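Local coordinates for protein beta-galactosidase (Trichoderma reesei, PDB 3OG2) that probably hydrolyses terminal non-reducing beta-D-galactose residues from beta-D-galactosides, as a glycoside hydrolase of family 35, at residues A[38-43]-A[574-579]; A[561-566]-A[593-598]; A[896-901]-A[985-990]. All blocks are in the same frame, centred on the assembly; numbering follows the deposited sequence.

Contact 1 (A[38-43]-A[574-579]); sequences ERVVIF and SSLMNP
Val40 and Met577 mark the closest approach of the two backbones, their CA atoms 6.3 Å apart. The 38-43 segment is extended and belongs to strand 38-47, interrupted at Val41, whereas 574-579 is an irregular loop that turns at Ser575-Met577 and offers two successive amides to the strand. No backbone-to-backbone bond joins them; the carboxylate of Glu38 does so instead. With CG anti to the backbone N (chi1 180°) and the rest of the chain extended, Glu38 reaches straight into the turn. Glu38 OE1 accepts Leu576 N on its syn lone pair at 2.9 Å, nearly straight at 172°. Glu38 OE2 accepts Met577 N, also at 2.9 Å, but from above the carboxylate plane, 39° out of it. Two bonds from consecutive amides thus fix the rotation of the carboxylate and would favour its charged form. The turn is braced from within by Ser575 OG, which donates to Met577 O at 2.8 Å. On the apolar side Leu576 CB and CD1 rest against Val40 CG2, each 3.8 Å away, in one of the two conformers of Val40, the two side chains crossing at a slant. Met577 bends at chi2 and chi3, which brings CG against the carbonyl oxygen of Arg39 and SD to the Val41 amide. That N-H points almost directly at the sulfur, a weak hydrogen bond, while the terminal methyl meets Val41 CG2. Arg39 sends its guanidinium away, to a salt bridge with Asp29. Strand 38-47 pairs in parallel with strands 72-76 and 318-321, as expected of a TIM barrel strand, and the arrangement is an interdomain seam: a loop of the all-beta domain 3 docked by its amides onto the start of a strand of the catalytic barrel.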
ATOM      1  N   GLU A  38      -8.620 -12.540 -24.993  1.00 10.67           N
ATOM      2  CA  GLU A  38      -9.741 -12.722 -24.098  1.00 10.38           C
ATOM      3  C   GLU A  38     -10.095 -11.377 -23.481  1.00 10.02           C
ATOM      4  O   GLU A  38      -9.204 -10.751 -22.879  1.00 10.32           O
ATOM      5  CB  GLU A  38      -9.348 -13.709 -22.963  1.00 12.53           C
ATOM      6  CG  GLU A  38     -10.494 -13.930 -21.979  1.00 13.98           C
ATOM      7  CD  GLU A  38     -10.129 -14.721 -20.743  1.00 12.92           C
ATOM      8  OE1 GLU A  38      -8.945 -14.992 -20.459  1.00 14.78           O
ATOM      9  OE2 GLU A  38     -11.088 -15.134 -20.027  1.00 13.32           O
ATOM     10  N   ARG A  39     -11.347 -10.958 -23.580  1.00  9.58           N
ATOM     11  CA  ARG A  39     -11.756  -9.762 -22.837  1.00  9.64           C
ATOM     12  C   ARG A  39     -11.634 -10.013 -21.342  1.00  9.41           C
ATOM     13  O   ARG A  39     -11.995 -11.119 -20.876  1.00 11.08           O
ATOM     14  CB  ARG A  39     -13.226  -9.417 -23.101  1.00 10.18           C
ATOM     15  CG  ARG A  39     -13.474  -8.813 -24.487  1.00 11.37           C
ATOM     16  CD  ARG A  39     -14.899  -8.258 -24.450  1.00 12.31           C
ATOM     17  NE  ARG A  39     -15.236  -7.644 -25.744  1.00 12.51           N
ATOM     18  CZ  ARG A  39     -14.877  -6.433 -26.141  1.00 11.11           C
ATOM     19  NH1 ARG A  39     -14.105  -5.652 -25.332  1.00 11.06           N
ATOM     20  NH2 ARG A  39     -15.280  -6.019 -27.340  1.00 13.54           N
ATOM     21  N   VAL A  40     -11.216  -9.013 -20.590  1.00  8.71           N
ATOM     22  CA  VAL A  40     -11.059  -9.183 -19.139  0.50  8.64           C
ATOM     23  C   VAL A  40     -11.431  -7.880 -18.458  1.00  8.31           C
ATOM     24  O   VAL A  40     -11.241  -6.794 -19.020  1.00 11.02           O
ATOM     25  CB  VAL A  40      -9.643  -9.660 -18.821  0.50 10.29           C
ATOM     26  CG1 VAL A  40      -8.568  -8.680 -19.346  0.50 13.26           C
ATOM     27  CG2 VAL A  40      -9.427  -9.886 -17.317  0.50 13.24           C
ATOM     28  N   VAL A  41     -11.966  -7.968 -17.249  1.00  8.02           N
ATOM     29  CA  VAL A  41     -12.057  -6.845 -16.343  1.00  8.42           C
ATOM     30  C   VAL A  41     -10.756  -6.863 -15.559  1.00  7.97           C
ATOM     31  O   VAL A  41     -10.516  -7.850 -14.812  1.00  8.88           O
ATOM     32  CB  VAL A  41     -13.269  -6.927 -15.404  1.00  9.68           C
ATOM     33  CG1 VAL A  41     -13.213  -5.782 -14.365  1.00 11.75           C
ATOM     34  CG2 VAL A  41     -14.563  -6.903 -16.169  1.00 12.87           C
ATOM     35  N   ILE A  42      -9.894  -5.869 -15.714  1.00  7.75           N
ATOM     36  CA  ILE A  42      -8.673  -5.785 -14.896  1.00  7.57           C
ATOM     37  C   ILE A  42      -9.072  -5.215 -13.536  1.00  7.20           C
ATOM     38  O   ILE A  42      -9.585  -4.089 -13.430  1.00  8.07           O
ATOM     39  CB  ILE A  42      -7.629  -4.900 -15.580  1.00  7.36           C
ATOM     40  CG1 ILE A  42      -7.145  -5.528 -16.895  1.00  8.84           C
ATOM     41  CG2 ILE A  42      -6.493  -4.569 -14.612  1.00  8.53           C
ATOM     42  CD1 ILE A  42      -6.419  -6.854 -16.668  1.00  9.21           C
ATOM     43  N   PHE A  43      -8.869  -6.011 -12.513  1.00  7.30           N
ATOM     44  CA  PHE A  43      -9.184  -5.603 -11.127  1.00  7.53           C
ATOM     45  C   PHE A  43      -7.859  -5.793 -10.409  1.00  6.86           C
ATOM     46  O   PHE A  43      -7.382  -6.927 -10.282  1.00  7.39           O
ATOM     47  CB  PHE A  43     -10.321  -6.443 -10.560  1.00  7.56           C
ATOM     48  CG  PHE A  43     -11.122  -5.728  -9.451  1.00  7.48           C
ATOM     49  CD1 PHE A  43     -10.724  -4.561  -8.806  1.00  8.99           C
ATOM     50  CD2 PHE A  43     -12.330  -6.305  -9.064  1.00 10.52           C
ATOM     51  CE1 PHE A  43     -11.480  -3.967  -7.786  1.00  9.36           C
ATOM     52  CE2 PHE A  43     -13.089  -5.702  -8.055  1.00 10.81           C
ATOM     53  CZ  PHE A  43     -12.692  -4.551  -7.406  1.00 10.33           C
ATOM     54  N   SER A 574      -7.107 -21.566 -16.456  1.00 10.12           N
ATOM     55  CA  SER A 574      -7.613 -21.890 -17.800  1.00 10.46           C
ATOM     56  C   SER A 574      -7.967 -20.642 -18.605  1.00 11.30           C
ATOM     57  O   SER A 574      -7.993 -20.708 -19.842  1.00 13.71           O
ATOM     58  CB  SER A 574      -8.815 -22.804 -17.732  1.00 10.32           C
ATOM     59  OG  SER A 574      -9.868 -22.121 -17.030  1.00 10.68           O
ATOM     60  N   SER A 575      -8.221 -19.557 -17.912  1.00 10.61           N
ATOM     61  CA  SER A 575      -8.659 -18.292 -18.549  1.00 10.99           C
ATOM     62  C   SER A 575      -8.659 -17.241 -17.443  1.00 10.50           C
ATOM     63  O   SER A 575      -8.590 -17.609 -16.257  1.00 11.59           O
ATOM     64  CB  SER A 575     -10.036 -18.424 -19.213  1.00 12.16           C
ATOM     65  OG  SER A 575     -11.010 -18.840 -18.278  1.00 13.76           O
ATOM     66  N   LEU A 576      -8.770 -15.954 -17.768  1.00 11.07           N
ATOM     67  CA  LEU A 576      -8.881 -14.934 -16.730  1.00 10.71           C
ATOM     68  C   LEU A 576     -10.314 -14.768 -16.230  1.00  9.31           C
ATOM     69  O   LEU A 576     -10.502 -14.581 -15.012  1.00 10.31           O
ATOM     70  CB  LEU A 576      -8.440 -13.547 -17.279  1.00 12.42           C
ATOM     71  CG  LEU A 576      -6.930 -13.447 -17.540  1.00 16.81           C
ATOM     72  CD1 LEU A 576      -6.580 -12.249 -18.379  1.00 21.06           C
ATOM     73  CD2 LEU A 576      -6.245 -13.418 -16.189  1.00 37.49           C
ATOM     74  N   MET A 577     -11.302 -14.863 -17.137  1.00  8.84           N
ATOM     75  CA  MET A 577     -12.703 -14.749 -16.761  1.00  8.96           C
ATOM     76  C   MET A 577     -13.303 -16.155 -16.739  1.00  8.47           C
ATOM     77  O   MET A 577     -12.956 -16.997 -17.589  1.00 10.02           O
ATOM     78  CB  MET A 577     -13.483 -13.908 -17.768  1.00 10.49           C
ATOM     79  CG  MET A 577     -12.926 -12.506 -17.960  1.00 10.25           C
ATOM     80  SD  MET A 577     -13.026 -11.430 -16.526  1.00 12.13           S
ATOM     81  CE  MET A 577     -14.813 -11.106 -16.596  1.00 16.46           C
ATOM     82  N   ASN A 578     -14.195 -16.432 -15.797  1.00  9.06           N
ATOM     83  CA  ASN A 578     -14.769 -17.807 -15.703  1.00  8.37           C
ATOM     84  C   ASN A 578     -13.708 -18.906 -15.689  1.00  9.07           C
ATOM     85  O   ASN A 578     -13.856 -19.942 -16.381  1.00 10.01           O
ATOM     86  CB  ASN A 578     -15.779 -18.076 -16.815  1.00  9.08           C
ATOM     87  CG  ASN A 578     -16.907 -17.051 -16.709  1.00 10.57           C
ATOM     88  OD1 ASN A 578     -17.061 -16.261 -17.641  1.00 23.80           O
ATOM     89  ND2 ASN A 578     -17.682 -17.037 -15.654  1.00 10.52           N
ATOM     90  N   PRO A 579     -12.663 -18.785 -14.890  1.00  8.36           N
ATOM     91  CA  PRO A 579     -11.636 -19.840 -14.909  1.00  8.81           C
ATOM     92  C   PRO A 579     -12.131 -21.121 -14.260  1.00  8.58           C
ATOM     93  O   PRO A 579     -13.033 -21.143 -13.390  1.00  9.68           O
ATOM     94  CB  PRO A 579     -10.558 -19.273 -13.978  1.00  9.55           C
ATOM     95  CG  PRO A 579     -11.358 -18.428 -12.996  1.00 10.32           C
ATOM     96  CD  PRO A 579     -12.355 -17.758 -13.889  1.00  9.60           C
TER

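Contact 2 (A[561-566]-A[593-598]); sequences PTLPGS and VAIKGN
Val593 is the bump of this contact, its two methyls entering a hollow formed by Pro561, the carbonyl of Thr562 and Leu563. Val593 CG1 presses on the Pro561 ring at 3.6 Å from Pro561 CG, the two side chains crossing at about a right angle. With chi1 at -64°, CG1 is anti to the carbonyl carbon and CG2 falls between the backbone N and the carbonyl carbon. Val593 CG2 turns instead to Thr562 O and to Leu563 CD2, the latter 3.9 Å off. In one of the two conformers of Ile595, the same leucine methyl also meets Ile595 CG1, more loosely. Strand 589-596 is an outermost strand of the mixed sheet of domain 3, paired with 599-605, and the 561-566 loop, which follows strand 558-559 at the other outer side of that sheet, lies against strand 589-596 without a direct hydrogen bond. A single water spans the gap, donating to Thr562 O at 2.7 Å and accepting from Val593 N at 3.0 Å. Farther out, Pro564 lays its CD on the carbonyl oxygen of Val593, 3.3 Å away, and reaches Ala594 CA more loosely. Val593 also packs on Val582, Leu600 and Val602.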
ATOM      1  N   PRO A 561     -10.381 -20.445  -5.371  1.00  7.01           N
ATOM      2  CA  PRO A 561      -9.047 -20.656  -5.972  1.00  7.82           C
ATOM      3  C   PRO A 561      -9.200 -21.293  -7.351  1.00  7.85           C
ATOM      4  O   PRO A 561     -10.093 -22.096  -7.608  1.00  9.08           O
ATOM      5  CB  PRO A 561      -8.386 -21.649  -4.955  1.00  8.79           C
ATOM      6  CG  PRO A 561      -9.591 -22.422  -4.459  1.00  8.19           C
ATOM      7  CD  PRO A 561     -10.643 -21.345  -4.243  1.00  7.75           C
ATOM      8  N   THR A 562      -8.288 -20.884  -8.239  1.00  8.34           N
ATOM      9  CA  THR A 562      -8.344 -21.360  -9.627  1.00  8.31           C
ATOM     10  C   THR A 562      -7.515 -22.634  -9.777  1.00  8.48           C
ATOM     11  O   THR A 562      -6.478 -22.825  -9.110  1.00 11.08           O
ATOM     12  CB  THR A 562      -7.835 -20.274 -10.581  1.00  9.61           C
ATOM     13  OG1 THR A 562      -6.473 -19.930 -10.227  1.00 10.86           O
ATOM     14  CG2 THR A 562      -8.693 -19.022 -10.491  1.00 11.85           C
ATOM     15  N   LEU A 563      -7.941 -23.525 -10.636  1.00  9.24           N
ATOM     16  CA  LEU A 563      -7.166 -24.729 -10.928  1.00  9.64           C
ATOM     17  C   LEU A 563      -6.037 -24.440 -11.904  1.00 10.42           C
ATOM     18  O   LEU A 563      -6.231 -23.815 -12.963  1.00 10.77           O
ATOM     19  CB  LEU A 563      -8.109 -25.766 -11.580  1.00 10.35           C
ATOM     20  CG  LEU A 563      -9.042 -26.454 -10.594  1.00 11.93           C
ATOM     21  CD1 LEU A 563     -10.091 -27.281 -11.318  1.00 14.75           C
ATOM     22  CD2 LEU A 563      -8.248 -27.411  -9.677  1.00 16.13           C
ATOM     23  N   PRO A 564      -4.807 -24.801 -11.551  1.00 10.29           N
ATOM     24  CA  PRO A 564      -3.672 -24.473 -12.430  1.00 11.27           C
ATOM     25  C   PRO A 564      -3.807 -25.094 -13.817  1.00 10.70           C
ATOM     26  O   PRO A 564      -4.429 -26.171 -13.976  1.00 13.65           O
ATOM     27  CB  PRO A 564      -2.462 -25.135 -11.724  1.00 14.35           C
ATOM     28  CG  PRO A 564      -2.914 -25.299 -10.298  1.00 17.06           C
ATOM     29  CD  PRO A 564      -4.387 -25.439 -10.291  1.00 12.74           C
ATOM     30  N   GLY A 565      -3.205 -24.428 -14.768  1.00 11.79           N
ATOM     31  CA  GLY A 565      -2.955 -24.960 -16.110  1.00 15.56           C
ATOM     32  C   GLY A 565      -1.609 -25.699 -16.093  1.00 14.64           C
ATOM     33  O   GLY A 565      -1.184 -26.383 -15.181  1.00 18.27           O
ATOM     34  N   SER A 566      -0.879 -25.568 -17.217  1.00 18.02           N
ATOM     35  CA  SER A 566       0.424 -26.229 -17.344  1.00 20.28           C
ATOM     36  C   SER A 566       1.459 -25.214 -17.839  1.00 19.01           C
ATOM     37  O   SER A 566       1.163 -24.141 -18.367  1.00 20.43           O
ATOM     38  CB  SER A 566       0.469 -27.457 -18.248  1.00 27.76           C
ATOM     39  OG  SER A 566      -0.755 -27.664 -18.882  1.00 50.56           O
ATOM     40  N   VAL A 593      -5.029 -24.217  -4.832  1.00 10.11           N
ATOM     41  CA  VAL A 593      -5.331 -25.639  -4.946  1.00 10.29           C
ATOM     42  C   VAL A 593      -4.466 -26.211  -6.064  1.00  9.88           C
ATOM     43  O   VAL A 593      -4.026 -25.481  -6.994  1.00 12.18           O
ATOM     44  CB  VAL A 593      -6.816 -25.911  -5.249  1.00 11.58           C
ATOM     45  CG1 VAL A 593      -7.659 -25.412  -4.072  1.00 12.60           C
ATOM     46  CG2 VAL A 593      -7.219 -25.278  -6.585  1.00 12.58           C
ATOM     47  N   ALA A 594      -4.244 -27.519  -5.985  1.00 11.10           N
ATOM     48  CA  ALA A 594      -3.523 -28.213  -7.055  1.00 12.07           C
ATOM     49  C   ALA A 594      -4.050 -29.645  -7.075  1.00 12.22           C
ATOM     50  O   ALA A 594      -4.499 -30.193  -6.049  1.00 14.91           O
ATOM     51  CB  ALA A 594      -2.019 -28.175  -6.849  1.00 17.24           C
ATOM     52  N   ILE A 595      -3.981 -30.230  -8.277  1.00 13.40           N
ATOM     53  CA  ILE A 595      -4.359 -31.618  -8.433  0.50 14.51           C
ATOM     54  C   ILE A 595      -3.098 -32.436  -8.675  1.00 18.03           C
ATOM     55  O   ILE A 595      -2.280 -32.063  -9.512  1.00 24.40           O
ATOM     56  CB  ILE A 595      -5.303 -31.891  -9.619  0.50 20.93           C
ATOM     57  CG1 ILE A 595      -6.717 -31.330  -9.458  0.50 22.13           C
ATOM     58  CG2 ILE A 595      -5.328 -33.389  -9.900  0.50 21.53           C
ATOM     59  CD1 ILE A 595      -7.233 -31.429  -8.034  0.50 26.43           C
ATOM     60  N   LYS A 596      -2.961 -33.543  -7.975  1.00 19.57           N
ATOM     61  CA  LYS A 596      -1.838 -34.433  -8.297  1.00 28.83           C
ATOM     62  C   LYS A 596      -2.402 -35.847  -8.193  1.00 29.77           C
ATOM     63  O   LYS A 596      -2.802 -36.301  -7.110  1.00 29.43           O
ATOM     64  CB  LYS A 596      -0.630 -34.258  -7.395  1.00 43.75           C
ATOM     65  CG  LYS A 596       0.319 -35.445  -7.577  1.00 53.71           C
ATOM     66  CD  LYS A 596       1.640 -35.049  -8.198  1.00 54.06           C
ATOM     67  CE  LYS A 596       2.443 -36.292  -8.584  1.00 57.65           C
ATOM     68  NZ  LYS A 596       3.014 -37.030  -7.429  1.00 70.00           N
ATOM     69  N   GLY A 597      -2.482 -36.514  -9.331  1.00 32.97           N
ATOM     70  CA  GLY A 597      -3.125 -37.820  -9.356  1.00 29.88           C
ATOM     71  C   GLY A 597      -4.600 -37.686  -8.988  1.00 25.25           C
ATOM     72  O   GLY A 597      -5.391 -36.882  -9.471  1.00 26.79           O
ATOM     73  N   ASN A 598      -5.004 -38.543  -8.050  1.00 23.85           N
ATOM     74  CA  ASN A 598      -6.367 -38.509  -7.539  1.00 20.74           C
ATOM     75  C   ASN A 598      -6.518 -37.576  -6.340  1.00 16.86           C
ATOM     76  O   ASN A 598      -7.528 -37.725  -5.644  1.00 16.40           O
ATOM     77  CB  ASN A 598      -6.769 -39.933  -7.147  1.00 22.36           C
ATOM     78  CG  ASN A 598      -5.957 -40.583  -6.052  1.00 27.65           C
ATOM     79  OD1 ASN A 598      -6.158 -41.801  -5.780  1.00 36.04           O
ATOM     80  ND2 ASN A 598      -5.034 -39.950  -5.353  1.00 25.70           N
TER
HETATM   81  O   HOH W   1      -4.937 -22.152  -7.010  1.00 12.43           O

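Contact 3 (A[896-901]-A[985-990]); sequences PAQEYD and RERVEV
Arg985 lies with its guanidinium between Asp901 and Val988. The side chain leaves the backbone with CG between N and the carbonyl carbon and then runs fully extended, carrying the flat group toward the 896-901 segment. Val988 CG2 sits 3.6 Å above the guanidinium plane of Arg985, over its centre; on the opposite face comes Asp901 CB, offset toward the rim. The Asp901 and Arg985 side chains cross at about a right angle, yet their carboxylate and guanidinium planes differ by only 21°. The two charged groups therefore lie nearly parallel rather than meeting edge on: Asp901 OD1 is 3.7 Å from Arg985 NH1, a long salt bridge in which no N-H points at the oxygen. Two waters carry the hydrogen bonds instead, each accepting from NH1, one donating to OD2 and the other to OD1. In the guanidinium plane, Arg985 NH2 donates to Ala897 O at 3.2 Å (163°), and this bond also falls in the carbonyl plane, on a lone pair. A further water accepts from Arg985 NE at 2.8 Å and can donate to the same Ala897 oxygen. NH2 has a salt bridge to Glu945 as well, so the orientation of the group is fixed by partners on its edge and on both faces. Outside this core Gln898 and Arg987 run side by side, pointing the same way, with amide and guanidinium planes 18° apart; Gln898 CG touches Arg987 CD at 3.8 Å. The tight bend at 896-900, closed by Tyr900 N bonding to Pro896 O, leads into strand 900-908, whose start pairs with strand 981-982, and the 985-990 segment is the irregular chain that follows this pairing, with Val988 reaching Leu57 and Glu989 N bonded to Ser56.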
ATOM      1  N   PRO A 896       7.544 -20.810  16.217  1.00 14.48           N
ATOM      2  CA  PRO A 896       7.207 -21.844  15.217  1.00 14.26           C
ATOM      3  C   PRO A 896       6.769 -21.260  13.874  1.00 13.38           C
ATOM      4  O   PRO A 896       5.640 -21.453  13.424  1.00 14.28           O
ATOM      5  CB  PRO A 896       6.084 -22.613  15.918  1.00 16.51           C
ATOM      6  CG  PRO A 896       5.367 -21.530  16.720  1.00 14.48           C
ATOM      7  CD  PRO A 896       6.479 -20.658  17.224  1.00 16.08           C
ATOM      8  N   ALA A 897       7.710 -20.589  13.224  1.00 13.43           N
ATOM      9  CA  ALA A 897       7.451 -19.838  11.967  1.00 13.55           C
ATOM     10  C   ALA A 897       7.208 -20.765  10.788  1.00 13.37           C
ATOM     11  O   ALA A 897       6.554 -20.403   9.809  1.00 13.58           O
ATOM     12  CB  ALA A 897       8.649 -18.938  11.694  1.00 14.86           C
ATOM     13  N   GLN A 898       7.702 -22.008  10.841  1.00 14.77           N
ATOM     14  CA  GLN A 898       7.380 -22.965   9.809  1.00 14.10           C
ATOM     15  C   GLN A 898       5.863 -23.219   9.749  1.00 13.89           C
ATOM     16  O   GLN A 898       5.311 -23.334   8.671  1.00 20.50           O
ATOM     17  CB  GLN A 898       8.132 -24.272  10.065  1.00 20.11           C
ATOM     18  CG  GLN A 898       8.273 -25.071   8.765  1.00 40.94           C
ATOM     19  CD  GLN A 898       8.957 -26.379   9.151  1.00 73.73           C
ATOM     20  OE1 GLN A 898       9.502 -26.456  10.262  1.00114.09           O
ATOM     21  NE2 GLN A 898       8.909 -27.355   8.258  1.00118.48           N
ATOM     22  N   GLU A 899       5.207 -23.339  10.885  1.00 12.90           N
ATOM     23  CA  GLU A 899       3.782 -23.677  10.933  1.00 11.82           C
ATOM     24  C   GLU A 899       2.882 -22.480  11.098  1.00 10.79           C
ATOM     25  O   GLU A 899       1.693 -22.618  10.725  1.00 11.63           O
ATOM     26  CB  GLU A 899       3.483 -24.677  12.072  1.00 15.97           C
ATOM     27  CG  GLU A 899       4.314 -25.959  11.957  1.00 28.22           C
ATOM     28  CD  GLU A 899       5.758 -25.901  12.405  1.00 47.01           C
ATOM     29  OE1 GLU A 899       6.185 -25.080  13.263  1.00 50.02           O
ATOM     30  OE2 GLU A 899       6.592 -26.715  11.891  1.00 61.24           O
ATOM     31  N   TYR A 900       3.370 -21.366  11.637  1.00 10.31           N
ATOM     32  CA  TYR A 900       2.495 -20.256  11.976  1.00 10.11           C
ATOM     33  C   TYR A 900       3.072 -18.939  11.470  1.00  9.10           C
ATOM     34  O   TYR A 900       4.288 -18.730  11.535  1.00 12.33           O
ATOM     35  CB  TYR A 900       2.348 -20.078  13.514  1.00 11.67           C
ATOM     36  CG  TYR A 900       1.650 -21.310  14.093  1.00 11.90           C
ATOM     37  CD1 TYR A 900       0.264 -21.322  14.158  1.00 12.26           C
ATOM     38  CD2 TYR A 900       2.364 -22.397  14.517  1.00 13.09           C
ATOM     39  CE1 TYR A 900      -0.431 -22.424  14.675  1.00 10.97           C
ATOM     40  CE2 TYR A 900       1.717 -23.512  15.030  1.00 13.71           C
ATOM     41  CZ  TYR A 900       0.343 -23.506  15.094  1.00 13.42           C
ATOM     42  OH  TYR A 900      -0.303 -24.618  15.595  1.00 17.63           O
ATOM     43  N   ASP A 901       2.158 -18.072  11.065  1.00  9.38           N
ATOM     44  CA  ASP A 901       2.479 -16.649  10.786  1.00  9.50           C
ATOM     45  C   ASP A 901       2.156 -15.903  12.067  1.00  9.42           C
ATOM     46  O   ASP A 901       0.967 -15.812  12.464  1.00 10.99           O
ATOM     47  CB  ASP A 901       1.645 -16.217   9.604  1.00 10.09           C
ATOM     48  CG  ASP A 901       1.759 -14.763   9.226  1.00 11.78           C
ATOM     49  OD1 ASP A 901       2.490 -14.005   9.899  1.00 16.19           O
ATOM     50  OD2 ASP A 901       1.101 -14.335   8.243  1.00 13.31           O
ATOM     51  N   ARG A 985       1.478 -20.800   3.775  1.00  9.54           N
ATOM     52  CA  ARG A 985       2.335 -19.983   2.928  1.00 10.11           C
ATOM     53  C   ARG A 985       3.610 -20.684   2.568  1.00 10.33           C
ATOM     54  O   ARG A 985       4.018 -21.685   3.204  1.00 13.05           O
ATOM     55  CB  ARG A 985       2.693 -18.683   3.680  1.00 10.98           C
ATOM     56  CG  ARG A 985       3.687 -18.963   4.821  1.00 10.82           C
ATOM     57  CD  ARG A 985       3.868 -17.686   5.648  1.00 11.66           C
ATOM     58  NE  ARG A 985       4.664 -18.039   6.843  1.00 12.36           N
ATOM     59  CZ  ARG A 985       5.048 -17.127   7.729  1.00 10.82           C
ATOM     60  NH1 ARG A 985       4.748 -15.837   7.580  1.00 12.22           N
ATOM     61  NH2 ARG A 985       5.748 -17.515   8.797  1.00 11.80           N
ATOM     62  N   GLU A 986       4.320 -20.152   1.581  1.00 10.38           N
ATOM     63  CA  GLU A 986       5.684 -20.585   1.308  1.00 11.02           C
ATOM     64  C   GLU A 986       6.583 -19.982   2.373  1.00 13.76           C
ATOM     65  O   GLU A 986       6.364 -18.884   2.905  1.00 13.63           O
ATOM     66  CB  GLU A 986       6.146 -20.133  -0.079  1.00 17.06           C
ATOM     67  CG  GLU A 986       5.371 -20.710  -1.232  1.00 27.93           C
ATOM     68  CD  GLU A 986       5.319 -22.197  -1.406  1.00 50.12           C
ATOM     69  OE1 GLU A 986       6.407 -22.813  -1.297  1.00 73.25           O
ATOM     70  OE2 GLU A 986       4.260 -22.808  -1.661  1.00 64.95           O
ATOM     71  N   ARG A 987       7.626 -20.708   2.743  1.00 13.61           N
ATOM     72  CA  ARG A 987       8.479 -20.332   3.862  1.00 16.50           C
ATOM     73  C   ARG A 987       9.169 -18.994   3.637  1.00 12.92           C
ATOM     74  O   ARG A 987       9.565 -18.660   2.517  1.00 14.69           O
ATOM     75  CB  ARG A 987       9.514 -21.462   4.099  1.00 23.33           C
ATOM     76  CG  ARG A 987       8.856 -22.635   4.847  1.00 40.29           C
ATOM     77  CD  ARG A 987       9.768 -23.570   5.588  1.00 48.40           C
ATOM     78  NE  ARG A 987       9.729 -24.914   5.071  1.00 62.14           N
ATOM     79  CZ  ARG A 987       9.110 -25.605   4.147  1.00 65.45           C
ATOM     80  NH1 ARG A 987       8.196 -25.127   3.317  1.00 55.81           N
ATOM     81  NH2 ARG A 987       9.437 -26.904   4.045  1.00 76.14           N
ATOM     82  N   VAL A 988       9.315 -18.262   4.740  1.00 12.48           N
ATOM     83  CA  VAL A 988       9.970 -16.960   4.736  1.00 11.12           C
ATOM     84  C   VAL A 988      11.458 -17.126   5.036  1.00 11.49           C
ATOM     85  O   VAL A 988      11.835 -17.676   6.044  1.00 15.81           O
ATOM     86  CB  VAL A 988       9.362 -16.002   5.766  1.00 12.49           C
ATOM     87  CG1 VAL A 988      10.013 -14.606   5.686  1.00 15.41           C
ATOM     88  CG2 VAL A 988       7.854 -15.872   5.600  1.00 14.82           C
ATOM     89  N   GLU A 989      12.263 -16.642   4.113  1.00 11.59           N
ATOM     90  CA  GLU A 989      13.703 -16.719   4.287  1.00 13.37           C
ATOM     91  C   GLU A 989      14.200 -15.465   4.949  1.00 11.08           C
ATOM     92  O   GLU A 989      13.780 -14.335   4.594  1.00 11.80           O
ATOM     93  CB  GLU A 989      14.364 -16.844   2.906  1.00 15.69           C
ATOM     94  CG  GLU A 989      13.937 -18.167   2.248  1.00 29.28           C
ATOM     95  CD  GLU A 989      14.914 -18.541   1.169  1.00 43.76           C
ATOM     96  OE1 GLU A 989      16.062 -18.041   1.279  1.00 61.32           O
ATOM     97  OE2 GLU A 989      14.504 -19.303   0.253  1.00 59.37           O
ATOM     98  N   VAL A 990      15.132 -15.625   5.867  1.00 12.09           N
ATOM     99  CA  VAL A 990      15.707 -14.463   6.548  1.00 11.49           C
ATOM    100  C   VAL A 990      16.545 -13.658   5.579  1.00 11.34           C
ATOM    101  O   VAL A 990      17.371 -14.199   4.843  1.00 11.40           O
ATOM    102  CB  VAL A 990      16.573 -14.957   7.737  1.00 13.42           C
ATOM    103  CG1 VAL A 990      17.256 -13.779   8.386  1.00 16.62           C
ATOM    104  CG2 VAL A 990      15.701 -15.768   8.707  1.00 16.30           C
TER
HETATM  105  O   HOH W   2       5.901 -20.581   7.159  1.00 14.36           O
HETATM  106  O   HOH W   3       8.394 -19.035   7.385  1.00 17.88           O
HETATM  107  O   HOH W   4       5.405 -22.359   5.484  1.00 44.44           O
HETATM  108  O   HOH W   5       2.717 -14.373   6.121  1.00 15.35           O
HETATM  109  O   HOH W   6       5.207 -13.722   9.831  1.00 18.33           O

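How the contacts relate
Contacts 1 and 2 are neighbours, with centres 18 Å apart, and they touch where Pro579 CG packs on Thr562 CG2 at 3.7 Å. Both draw on the chain between strands 558-559 and 583-585: 561-566 faces an outer strand of its own domain, while 574-579 crosses to the barrel. Contact 3 lies apart, its centre 23 Å from that of contact 2 and 32 Å from that of contact 1. It ties the chain after strand 981-982 to the bend before strand 900-908, the strand with which 981-982 pairs. The Asp901 side chain there is about 11 Å from an N-acetylglucosamine of a glycan, not a substrate. All three lie away from the galactose-binding residues, such as Glu180 and Glu278.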